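Local structure of acyl-CoA thioesterase II TesB2 (Mycobacterium marinum, 3U0A) at residues G87-R92 and G107-T112; Q173-H178 and D234-Y239; H215-S220 and R275-Y280. The protein probably hydrolyses fatty acyl-CoA thioesters to free fatty acids and coenzyme A. All coordinates share one frame; numbering follows the deposited sequence.

Interaction 1 (G87-R92 and G107-T112); sequences GSFVTR and GASFQT. With SO4 (sulfate ion), chain I.
The beta hairpin of strands 89-98 and 101-111 pairs Phe89 with Gln111 and Val90 with Phe110 near its open end. The strands run antiparallel. Val90 and Phe110 form a hydrogen-bonded pair: Val90 N reaches Phe110 O at 2.7 Å and Phe110 N reaches Val90 O at 2.8 Å. Arg92 and Ala108 repeat the pattern. Thr112 N bonds to Ser88 O at 3.0 Å. Phe89 and Gln111 lie side by side. The Gln111 CG methylene sits over the Phe89 ring, 3.8 Å from its centroid. With CG anti to the backbone N (chi1 -178°), Gln111 runs extended across this face, its amide turned 24° from the ring plane. Gln111 OE1 bonds to Arg250 of the second subunit and NE2 to Gln114. The hairpin belongs to the N-terminal hotdog domain, whose helix 34-51 covers the face carrying Ala108 and Phe110. There Val90 CB meets Phe110 CB at 4.3 Å. Arg92 bends at chi2; its NH1 bonds to Thr91 O at 3.2 Å and makes a salt bridge with Asp85, and NH2 bonds to Thr52 O. Ser88 OG bonds to Gln114 and, at 3.0 Å, to sulfate O4; Arg275 of the second subunit holds the same ion.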
# COMPACT_ATOMS: atom_id res chain seq x y z
N GLY A 87 16.16 -14.39 9.90
CA GLY A 87 15.64 -15.38 10.84
C GLY A 87 14.12 -15.40 10.99
O GLY A 87 13.55 -16.45 11.24
N SER A 88 13.50 -14.23 10.85
CA SER A 88 12.05 -14.06 11.03
C SER A 88 11.36 -13.64 9.75
O SER A 88 10.19 -13.98 9.55
CB SER A 88 11.76 -12.99 12.08
OG SER A 88 12.12 -13.45 13.37
N PHE A 89 12.07 -12.90 8.90
CA PHE A 89 11.49 -12.36 7.71
C PHE A 89 12.33 -12.74 6.46
O PHE A 89 13.58 -12.74 6.48
CB PHE A 89 11.38 -10.84 7.84
CG PHE A 89 10.31 -10.37 8.81
CD1 PHE A 89 10.58 -10.27 10.16
CD2 PHE A 89 9.03 -10.02 8.36
CE1 PHE A 89 9.61 -9.85 11.04
CE2 PHE A 89 8.06 -9.61 9.26
CZ PHE A 89 8.36 -9.52 10.60
N VAL A 90 11.63 -13.06 5.38
CA VAL A 90 12.25 -13.25 4.09
C VAL A 90 11.56 -12.28 3.13
O VAL A 90 10.35 -12.03 3.23
CB VAL A 90 12.13 -14.72 3.64
CG1 VAL A 90 12.42 -14.87 2.16
CG2 VAL A 90 13.06 -15.62 4.46
N THR A 91 12.33 -11.67 2.24
CA THR A 91 11.75 -10.74 1.26
C THR A 91 12.12 -11.16 -0.13
O THR A 91 13.25 -11.54 -0.36
CB THR A 91 12.25 -9.28 1.48
OG1 THR A 91 12.08 -8.90 2.86
CG2 THR A 91 11.49 -8.31 0.58
N ARG A 92 11.17 -11.06 -1.07
CA ARG A 92 11.40 -11.33 -2.48
C ARG A 92 11.00 -10.17 -3.39
O ARG A 92 10.07 -9.44 -3.06
CB ARG A 92 10.60 -12.56 -2.88
CG ARG A 92 11.04 -13.85 -2.18
CD ARG A 92 12.46 -14.24 -2.55
NE ARG A 92 12.89 -15.51 -1.99
CZ ARG A 92 13.74 -15.66 -0.97
NH1 ARG A 92 14.27 -14.60 -0.32
NH2 ARG A 92 14.05 -16.87 -0.57
N GLY A 107 6.91 -6.80 -5.03
CA GLY A 107 7.62 -7.28 -3.85
C GLY A 107 6.66 -7.88 -2.83
O GLY A 107 5.50 -7.47 -2.76
N ALA A 108 7.18 -8.84 -2.05
CA ALA A 108 6.42 -9.52 -1.02
C ALA A 108 7.30 -9.88 0.17
O ALA A 108 8.48 -10.15 0.00
CB ALA A 108 5.74 -10.77 -1.59
N SER A 109 6.68 -9.89 1.37
CA SER A 109 7.37 -10.19 2.64
C SER A 109 6.78 -11.44 3.29
O SER A 109 5.58 -11.65 3.28
CB SER A 109 7.27 -9.00 3.60
OG SER A 109 8.20 -9.09 4.69
N PHE A 110 7.66 -12.27 3.84
CA PHE A 110 7.30 -13.53 4.47
C PHE A 110 7.86 -13.60 5.93
O PHE A 110 9.01 -13.22 6.20
CB PHE A 110 7.84 -14.69 3.62
CG PHE A 110 7.41 -14.65 2.17
CD1 PHE A 110 7.90 -13.68 1.32
CD2 PHE A 110 6.53 -15.58 1.66
CE1 PHE A 110 7.51 -13.63 -0.00
CE2 PHE A 110 6.13 -15.54 0.32
CZ PHE A 110 6.62 -14.55 -0.51
N GLN A 111 7.04 -14.07 6.87
CA GLN A 111 7.41 -14.10 8.27
C GLN A 111 7.08 -15.42 8.89
O GLN A 111 6.11 -16.06 8.53
CB GLN A 111 6.67 -13.00 9.04
CG GLN A 111 7.01 -12.88 10.53
CD GLN A 111 6.00 -12.04 11.31
OE1 GLN A 111 4.87 -11.89 10.90
NE2 GLN A 111 6.43 -11.48 12.43
N THR A 112 7.87 -15.80 9.88
CA THR A 112 7.53 -16.97 10.70
C THR A 112 6.35 -16.68 11.67
O THR A 112 5.90 -15.55 11.87
CB THR A 112 8.75 -17.53 11.48
OG1 THR A 112 9.38 -16.47 12.20
CG2 THR A 112 9.75 -18.15 10.55
S SO4 I . 14.60 -10.65 13.50
O1 SO4 I . 15.32 -9.82 14.52
O2 SO4 I . 13.19 -10.10 13.38
O3 SO4 I . 15.25 -10.52 12.16
O4 SO4 I . 14.70 -12.10 13.95

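Interaction 2 (Q173-H178 and D234-Y239); sequences QVWFRH and DEWLLY. With SO4 (sulfate ion), chain C.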
# COMPACT_ATOMS: atom_id res chain seq x y z
N GLN A 173 -19.87 -2.19 -0.91
CA GLN A 173 -19.74 -3.46 -0.21
C GLN A 173 -20.16 -4.62 -1.09
O GLN A 173 -21.25 -4.60 -1.67
CB GLN A 173 -20.52 -3.43 1.10
CG GLN A 173 -19.73 -2.73 2.18
CD GLN A 173 -20.57 -2.28 3.35
OE1 GLN A 173 -21.80 -2.40 3.33
NE2 GLN A 173 -19.91 -1.77 4.39
N VAL A 174 -19.27 -5.61 -1.20
CA VAL A 174 -19.52 -6.82 -1.98
C VAL A 174 -19.22 -8.09 -1.19
O VAL A 174 -18.16 -8.21 -0.58
CB VAL A 174 -18.66 -6.85 -3.26
CG1 VAL A 174 -19.16 -7.93 -4.19
CG2 VAL A 174 -18.70 -5.50 -3.96
N TRP A 175 -20.13 -9.05 -1.23
CA TRP A 175 -19.86 -10.38 -0.69
C TRP A 175 -19.45 -11.29 -1.80
O TRP A 175 -20.05 -11.31 -2.85
CB TRP A 175 -21.10 -10.98 -0.08
CG TRP A 175 -21.54 -10.41 1.22
CD1 TRP A 175 -22.48 -9.43 1.44
CD2 TRP A 175 -21.10 -10.82 2.55
NE1 TRP A 175 -22.64 -9.20 2.77
CE2 TRP A 175 -21.84 -10.00 3.49
CE3 TRP A 175 -20.22 -11.76 3.03
CZ2 TRP A 175 -21.68 -10.13 4.86
CZ3 TRP A 175 -20.03 -11.87 4.40
CH2 TRP A 175 -20.75 -11.07 5.30
N PHE A 176 -18.44 -12.10 -1.55
CA PHE A 176 -17.98 -13.04 -2.56
C PHE A 176 -17.58 -14.35 -1.95
O PHE A 176 -17.19 -14.42 -0.78
CB PHE A 176 -16.85 -12.45 -3.46
CG PHE A 176 -15.55 -12.12 -2.72
CD1 PHE A 176 -14.42 -12.94 -2.82
CD2 PHE A 176 -15.42 -10.93 -1.97
CE1 PHE A 176 -13.21 -12.60 -2.18
CE2 PHE A 176 -14.22 -10.61 -1.31
CZ PHE A 176 -13.12 -11.45 -1.42
N ARG A 177 -17.65 -15.39 -2.76
CA ARG A 177 -17.40 -16.74 -2.32
C ARG A 177 -17.16 -17.59 -3.56
O ARG A 177 -17.92 -17.50 -4.53
CB ARG A 177 -18.62 -17.23 -1.52
CG ARG A 177 -18.63 -18.72 -1.26
CD ARG A 177 -19.84 -19.17 -0.44
NE ARG A 177 -21.06 -19.34 -1.21
CZ ARG A 177 -22.17 -19.92 -0.75
NH1 ARG A 177 -22.24 -20.39 0.50
NH2 ARG A 177 -23.23 -20.02 -1.54
N HIS A 178 -16.13 -18.43 -3.52
CA HIS A 178 -15.90 -19.46 -4.53
C HIS A 178 -16.97 -20.52 -4.36
O HIS A 178 -17.13 -21.07 -3.27
CB HIS A 178 -14.50 -20.08 -4.39
CG HIS A 178 -14.07 -20.89 -5.61
ND1 HIS A 178 -14.27 -22.22 -5.71
CD2 HIS A 178 -13.47 -20.50 -6.80
CE1 HIS A 178 -13.81 -22.66 -6.89
NE2 HIS A 178 -13.33 -21.62 -7.56
N ASP A 234 -13.62 -20.29 -0.27
CA ASP A 234 -14.87 -20.99 -0.57
C ASP A 234 -15.97 -20.79 0.52
O ASP A 234 -17.01 -21.47 0.51
CB ASP A 234 -14.63 -22.49 -0.82
CG ASP A 234 -13.76 -23.14 0.25
OD1 ASP A 234 -13.40 -22.46 1.24
OD2 ASP A 234 -13.41 -24.33 0.07
N GLU A 235 -15.72 -19.85 1.44
CA GLU A 235 -16.71 -19.40 2.42
C GLU A 235 -16.93 -17.91 2.23
O GLU A 235 -16.09 -17.24 1.63
CB GLU A 235 -16.24 -19.70 3.85
CG GLU A 235 -16.43 -21.17 4.25
CD GLU A 235 -16.00 -21.49 5.69
OE1 GLU A 235 -15.52 -20.58 6.45
OE2 GLU A 235 -16.18 -22.69 6.07
N TRP A 236 -18.03 -17.37 2.72
CA TRP A 236 -18.32 -15.97 2.50
C TRP A 236 -17.25 -15.04 3.06
O TRP A 236 -16.85 -15.15 4.23
CB TRP A 236 -19.69 -15.59 3.06
CG TRP A 236 -20.85 -16.11 2.24
CD1 TRP A 236 -21.78 -17.06 2.60
CD2 TRP A 236 -21.26 -15.68 0.88
NE1 TRP A 236 -22.68 -17.26 1.60
CE2 TRP A 236 -22.43 -16.47 0.54
CE3 TRP A 236 -20.77 -14.76 -0.04
CZ2 TRP A 236 -23.07 -16.35 -0.68
CZ3 TRP A 236 -21.42 -14.64 -1.27
CH2 TRP A 236 -22.56 -15.43 -1.58
N LEU A 237 -16.79 -14.14 2.18
CA LEU A 237 -15.95 -12.99 2.53
C LEU A 237 -16.72 -11.69 2.20
O LEU A 237 -17.32 -11.57 1.13
CB LEU A 237 -14.65 -13.02 1.73
CG LEU A 237 -13.80 -14.25 1.87
CD1 LEU A 237 -12.75 -14.29 0.78
CD2 LEU A 237 -13.19 -14.36 3.28
N LEU A 238 -16.71 -10.75 3.13
CA LEU A 238 -17.24 -9.42 2.86
C LEU A 238 -16.12 -8.44 2.55
O LEU A 238 -15.18 -8.26 3.34
CB LEU A 238 -18.02 -8.88 4.03
CG LEU A 238 -18.42 -7.39 4.02
CD1 LEU A 238 -19.55 -7.13 3.03
CD2 LEU A 238 -18.85 -7.00 5.41
N TYR A 239 -16.24 -7.82 1.39
CA TYR A 239 -15.32 -6.83 0.98
C TYR A 239 -15.90 -5.47 1.25
O TYR A 239 -16.79 -5.02 0.55
CB TYR A 239 -15.05 -6.92 -0.50
CG TYR A 239 -13.67 -6.47 -0.85
CD1 TYR A 239 -12.85 -5.77 0.05
CD2 TYR A 239 -13.16 -6.74 -2.10
CE1 TYR A 239 -11.55 -5.38 -0.31
CE2 TYR A 239 -11.87 -6.35 -2.47
CZ TYR A 239 -11.06 -5.70 -1.59
OH TYR A 239 -9.79 -5.39 -2.05
S SO4 C . -25.50 -22.27 1.11
O1 SO4 C . -24.69 -21.82 2.30
O2 SO4 C . -26.59 -21.29 0.76
O3 SO4 C . -24.65 -22.48 -0.10
O4 SO4 C . -26.11 -23.57 1.49
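The Arg177 side chain lies over one face of the Trp236 indole where segment 173-178 meets segment 234-239. CG of Arg177 is anti to the backbone N, and a bend at chi3 (81°) lays the guanidinium nearly flat on the ring, the planes 19° apart. Arg177 CD stands 3.9 Å from the centroid of the five-membered ring, and Arg177 NE is 3.6 Å from Trp236 CE2. NH1 and NH2 of Arg177 turn to a sulfate ion at the guanidinium edge. The NH2 bond to sulfate O3 is 3.2 Å long; those from NH1 are weak. Trp236 CE3 also meets Trp175 CB at 3.8 Å.

The strands pair antiparallel in the C-terminal hotdog domain. Backbone bonds link Val174 with Tyr239 in both directions, and Phe176 with Leu237 likewise. Trp175 and Leu238 form the non-hydrogen-bonded pair between them, and Leu238 CB sits squarely over the six-membered ring of Trp175, 3.6 Å from its centroid. The Leu238 CD1 methyl lies 3.7 Å from Trp175 NE1, which makes a weak bond to Pro127 O.

On the opposite face, a chi1 of 63° places Phe176 CG between the backbone N and the carbonyl carbon and brings the ring over toward Leu237. Leu237 CB lies over one ring face, while Leu237 CD1 touches Phe176 CE1 at 3.4 Å. At the ring edge, Tyr239 CB is 3.9 Å from Phe176 CE2. Met196 of helix 186-200 packs on Phe176, and the Tyr239 hydroxyl bonds to Ser197 of that helix.

Interaction 3 (H215-S220 and R275-Y280); sequences HLQVAS and RYPSGY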
# COMPACT_ATOMS: atom_id res chain seq x y z
N HIS A 215 -16.69 7.25 -21.16
CA HIS A 215 -15.67 8.10 -21.72
C HIS A 215 -14.29 7.81 -21.14
O HIS A 215 -13.28 8.17 -21.76
CB HIS A 215 -16.02 9.59 -21.52
CG HIS A 215 -17.49 9.90 -21.67
ND1 HIS A 215 -18.19 10.56 -20.71
CD2 HIS A 215 -18.40 9.60 -22.69
CE1 HIS A 215 -19.47 10.68 -21.10
NE2 HIS A 215 -19.60 10.09 -22.30
N LEU A 216 -14.23 7.15 -19.97
CA LEU A 216 -12.96 7.00 -19.23
C LEU A 216 -11.94 6.02 -19.80
O LEU A 216 -12.30 5.01 -20.36
CB LEU A 216 -13.22 6.58 -17.78
CG LEU A 216 -13.61 7.66 -16.78
CD1 LEU A 216 -13.83 6.99 -15.44
CD2 LEU A 216 -12.52 8.71 -16.70
N GLN A 217 -10.67 6.36 -19.65
CA GLN A 217 -9.58 5.40 -19.79
C GLN A 217 -9.26 4.84 -18.39
O GLN A 217 -8.88 5.56 -17.49
CB GLN A 217 -8.34 6.05 -20.38
CG GLN A 217 -8.38 6.26 -21.88
CD GLN A 217 -7.56 7.46 -22.34
OE1 GLN A 217 -6.87 8.12 -21.55
NE2 GLN A 217 -7.63 7.75 -23.63
N VAL A 218 -9.43 3.54 -18.27
CA VAL A 218 -9.32 2.83 -17.02
C VAL A 218 -8.23 1.74 -17.09
O VAL A 218 -8.12 0.99 -18.06
CB VAL A 218 -10.68 2.20 -16.69
CG1 VAL A 218 -10.50 1.02 -15.75
CG2 VAL A 218 -11.62 3.24 -16.10
N ALA A 219 -7.41 1.69 -16.04
CA ALA A 219 -6.33 0.72 -15.90
C ALA A 219 -6.01 0.55 -14.43
O ALA A 219 -6.35 1.40 -13.63
CB ALA A 219 -5.09 1.19 -16.66
N SER A 220 -5.40 -0.57 -14.09
CA SER A 220 -4.83 -0.78 -12.77
C SER A 220 -3.39 -0.27 -12.83
O SER A 220 -2.63 -0.66 -13.69
CB SER A 220 -4.87 -2.29 -12.38
OG SER A 220 -6.17 -2.76 -12.19
N ARG A 275 -9.01 8.15 -16.40
CA ARG A 275 -8.59 9.29 -17.19
C ARG A 275 -9.54 9.70 -18.33
O ARG A 275 -9.96 8.89 -19.13
CB ARG A 275 -7.20 9.00 -17.77
CG ARG A 275 -6.57 10.16 -18.54
CD ARG A 275 -5.13 9.87 -18.87
NE ARG A 275 -5.06 8.73 -19.79
CZ ARG A 275 -3.98 8.00 -20.06
NH1 ARG A 275 -4.10 6.99 -20.93
NH2 ARG A 275 -2.81 8.22 -19.47
N TYR A 276 -9.85 10.99 -18.37
CA TYR A 276 -10.50 11.62 -19.51
C TYR A 276 -9.54 11.70 -20.73
O TYR A 276 -8.40 12.17 -20.62
CB TYR A 276 -10.98 13.04 -19.16
CG TYR A 276 -12.09 13.13 -18.11
CD1 TYR A 276 -13.02 12.08 -17.92
CD2 TYR A 276 -12.26 14.30 -17.33
CE1 TYR A 276 -14.03 12.17 -16.98
CE2 TYR A 276 -13.27 14.39 -16.39
CZ TYR A 276 -14.16 13.32 -16.22
OH TYR A 276 -15.19 13.35 -15.31
N PRO A 277 -10.02 11.24 -21.89
CA PRO A 277 -9.27 11.51 -23.11
C PRO A 277 -9.01 13.01 -23.20
O PRO A 277 -9.76 13.80 -22.63
CB PRO A 277 -10.23 11.05 -24.23
CG PRO A 277 -11.16 10.08 -23.57
CD PRO A 277 -11.31 10.59 -22.16
N SER A 278 -7.93 13.39 -23.88
CA SER A 278 -7.55 14.80 -24.07
C SER A 278 -8.73 15.71 -24.52
O SER A 278 -8.86 16.85 -24.04
CB SER A 278 -6.48 14.86 -25.13
OG SER A 278 -7.05 14.41 -26.36
N GLY A 279 -9.54 15.19 -25.46
CA GLY A 279 -10.77 15.86 -25.95
C GLY A 279 -11.90 16.06 -24.94
O GLY A 279 -12.34 17.20 -24.73
N TYR A 280 -12.40 14.97 -24.31
CA TYR A 280 -13.55 15.01 -23.37
C TYR A 280 -13.18 15.55 -21.99
O TYR A 280 -13.88 16.40 -21.44
CB TYR A 280 -14.19 13.61 -23.19
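Gln217 and Arg275 point to the same face of the sheet, and their side chains meet there with the flat groups almost perpendicular, 87° apart. The side-chain oxygen OE1 of Gln217 comes in at the edge of the guanidinium, close to its plane. Arg275 NE gives the main bond to Gln217 OE1, 2.6 Å long. It arrives nearly in line with the C=O of the amide, at 161°. NH1 of Arg275 adds a weak bond to the same oxygen. The Arg275 chain leaves with CG on the far side from the backbone N and bends at chi3 (65°), which turns NE toward the amide. NH2 of Arg275 bonds to Gln114 of the second subunit.

The backbones of the two residues are joined twice: Gln217 N to Arg275 O at 2.7 Å, and Arg275 N to Gln217 O at 2.8 Å. Past this pair, Leu216 CD2 reaches the Tyr276 ring obliquely, 3.6 Å from Tyr276 CD1. Pro277 CD lies 3.1 Å from His215 O. Ile117 of the second subunit packs on Leu216. The arrangement is an antiparallel hydrogen-bonded pair joining the start of strand 217-227 to the end of strand 264-275, a surface contact of the C-terminal hotdog half at the subunit interface.

Interaction 1 lies in the N-terminal hotdog domain, and interactions 2 and 3 involve strands of the C-terminal one. None touches another within the chain. The centres of interactions 1 and 3 are about 38 Å apart. Across the subunit interface they come together: Arg275 of the second subunit packs on Ser88 and binds the sulfate that Ser88 OG holds, probably from the crystallisation liquor. Gln114, bonded to Ser88 in its own chain and to Arg275 of the partner subunit, probably links the two. Interaction 2 touches no other chain; its centre is about 28 Å from that of interaction 1. Interactions 2 and 3 cross along the chain, their segments alternating, with nearest atoms about 11 Å apart.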